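Glutathione S-transferase (Gordonia bronchialis, PDB 4PTS) probably acts as an omega-like glutathione transferase, with a cysteine as the likely nucleophile in glutathione-dependent reactions. Local coordinates at residues B[21-25]-B[184-188]. Numbering follows the deposited sequence.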
loop_
_atom_site.group_PDB
_atom_site.type_symbol
_atom_site.label_atom_id
_atom_site.label_comp_id
_atom_site.label_asym_id
_atom_site.label_seq_id
_atom_site.Cartn_x
_atom_site.Cartn_y
_atom_site.Cartn_z
ATOM N N GLU B 21 -17.949 -0.129 -12.475
ATOM C CA GLU B 21 -17.337 -1.294 -11.863
ATOM C C GLU B 21 -16.576 -2.020 -12.933
ATOM O O GLU B 21 -16.911 -1.929 -14.111
ATOM C CB GLU B 21 -18.394 -2.209 -11.242
ATOM C CG GLU B 21 -19.358 -2.829 -12.259
ATOM C CD GLU B 21 -20.821 -2.864 -11.803
ATOM O OE1 GLU B 21 -21.733 -2.720 -12.654
ATOM O OE2 GLU B 21 -21.072 -3.046 -10.592
ATOM N N PHE B 22 -15.536 -2.722 -12.523
ATOM C CA PHE B 22 -14.763 -3.494 -13.462
ATOM C C PHE B 22 -15.467 -4.809 -13.754
ATOM O O PHE B 22 -15.682 -5.635 -12.848
ATOM C CB PHE B 22 -13.382 -3.799 -12.920
ATOM C CG PHE B 22 -12.645 -4.795 -13.742
ATOM C CD1 PHE B 22 -12.442 -4.567 -15.103
ATOM C CD2 PHE B 22 -12.178 -5.967 -13.183
ATOM C CE1 PHE B 22 -11.779 -5.491 -15.888
ATOM C CE2 PHE B 22 -11.507 -6.893 -13.965
ATOM C CZ PHE B 22 -11.308 -6.656 -15.319
ATOM N N VAL B 23 -15.813 -5.004 -15.020
ATOM C CA VAL B 23 -16.443 -6.237 -15.453
ATOM C C VAL B 23 -15.566 -6.861 -16.539
ATOM O O VAL B 23 -15.295 -6.250 -17.574
ATOM C CB VAL B 23 -17.870 -5.959 -15.962
ATOM C CG1 VAL B 23 -18.648 -7.246 -16.095
ATOM C CG2 VAL B 23 -18.604 -5.032 -15.002
ATOM N N ARG B 24 -15.105 -8.074 -16.287
ATOM C CA ARG B 24 -14.150 -8.717 -17.178
ATOM C C ARG B 24 -14.797 -9.348 -18.423
ATOM O O ARG B 24 -15.860 -9.964 -18.328
ATOM C CB ARG B 24 -13.414 -9.784 -16.388
ATOM C CG ARG B 24 -12.223 -10.384 -17.100
ATOM C CD ARG B 24 -11.617 -11.493 -16.262
ATOM N NE ARG B 24 -10.989 -11.010 -15.023
ATOM C CZ ARG B 24 -9.758 -10.510 -14.938
ATOM N NH1 ARG B 24 -9.009 -10.359 -16.007
ATOM N NH2 ARG B 24 -9.280 -10.136 -13.765
ATOM N N ASP B 25 -14.131 -9.204 -19.576
ATOM C CA ASP B 25 -14.580 -9.790 -20.856
ATOM C C ASP B 25 -14.019 -11.217 -21.046
ATOM O O ASP B 25 -12.881 -11.391 -21.482
ATOM C CB ASP B 25 -14.182 -8.885 -22.037
ATOM N N ASN B 184 -10.465 -12.401 -8.538
ATOM C CA ASN B 184 -11.010 -11.311 -9.278
ATOM C C ASN B 184 -11.457 -10.143 -8.374
ATOM O O ASN B 184 -11.647 -9.020 -8.837
ATOM C CB ASN B 184 -12.197 -11.821 -10.041
ATOM C CG ASN B 184 -12.434 -11.026 -11.289
ATOM O OD1 ASN B 184 -12.125 -9.851 -11.385
ATOM N ND2 ASN B 184 -12.987 -11.682 -12.261
ATOM N N GLY B 185 -11.679 -10.422 -7.098
ATOM C CA GLY B 185 -11.979 -9.377 -6.134
ATOM C C GLY B 185 -10.964 -8.264 -6.158
ATOM O O GLY B 185 -11.320 -7.090 -6.156
ATOM N N VAL B 186 -9.694 -8.627 -6.214
ATOM C CA VAL B 186 -8.669 -7.618 -6.206
ATOM C C VAL B 186 -8.739 -6.751 -7.442
ATOM O O VAL B 186 -8.556 -5.541 -7.345
ATOM C CB VAL B 186 -7.264 -8.194 -6.017
ATOM C CG1 VAL B 186 -7.187 -8.935 -4.688
ATOM C CG2 VAL B 186 -6.866 -9.079 -7.181
ATOM N N TYR B 187 -8.994 -7.358 -8.596
ATOM C CA TYR B 187 -9.136 -6.592 -9.834
ATOM C C TYR B 187 -10.336 -5.640 -9.786
ATOM O O TYR B 187 -10.275 -4.494 -10.234
ATOM C CB TYR B 187 -9.228 -7.538 -11.009
ATOM C CG TYR B 187 -7.866 -8.043 -11.407
ATOM C CD1 TYR B 187 -7.311 -9.191 -10.837
ATOM C CD2 TYR B 187 -7.113 -7.357 -12.329
ATOM C CE1 TYR B 187 -6.039 -9.656 -11.197
ATOM C CE2 TYR B 187 -5.848 -7.805 -12.713
ATOM C CZ TYR B 187 -5.306 -8.961 -12.153
ATOM O OH TYR B 187 -4.049 -9.358 -12.577
ATOM N N ARG B 188 -11.402 -6.111 -9.166
ATOM C CA ARG B 188 -12.628 -5.372 -9.064
ATOM C C ARG B 188 -12.480 -4.137 -8.183
ATOM O O ARG B 188 -13.138 -3.139 -8.431
ATOM C CB ARG B 188 -13.721 -6.312 -8.552
ATOM C CG ARG B 188 -15.000 -6.197 -9.339
ATOM C CD ARG B 188 -16.000 -7.310 -9.033
ATOM N NE ARG B 188 -17.325 -6.717 -8.808
ATOM C CZ ARG B 188 -18.055 -6.081 -9.735
ATOM N NH1 ARG B 188 -17.612 -5.909 -10.997
ATOM N NH2 ARG B 188 -19.236 -5.591 -9.380
#
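The Y187 ring carries the R24 guanidinium over one face: CZ of R24 sits 4.9 Å from the ring centroid, only 17° off the normal, which defines a cation-pi contact. The two planes are 75° apart, so the guanidinium comes edge first, its NH2 3.5 Å from CG of Y187, while CE2 of F22 lies over one of its faces. At its edge, NE of R24 and ND2 of N184 merely touch as two donors; ND2 bonds weakly to OH of Y179. The F22 ring has OD1 of N184 at its edge, and its CE2 packs 3.8 Å from CB of Y187. With CG anti to the backbone N, F22 extends alongside Y187 and reaches F191 edge-to-face. The R188 guanidinium takes O of F22 in plane at its edge, through a weak hydrogen bond from NH1 (2.7 Å, 124°). Its NH2 makes a long, weak salt bridge to OE2 of E21 at 3.4 Å. With R188 cut back to an alanine, the E21 carboxylate is likely to lose this mate and the F22 carbonyl this donor. Y187, a predicted proton donor/acceptor, hydrogen-bonds through OH to Y288 and touches Y245; these helical-domain tyrosines face the thioredoxin-like domain bearing the predicted nucleophile C56, probably an omega-like interdomain active site.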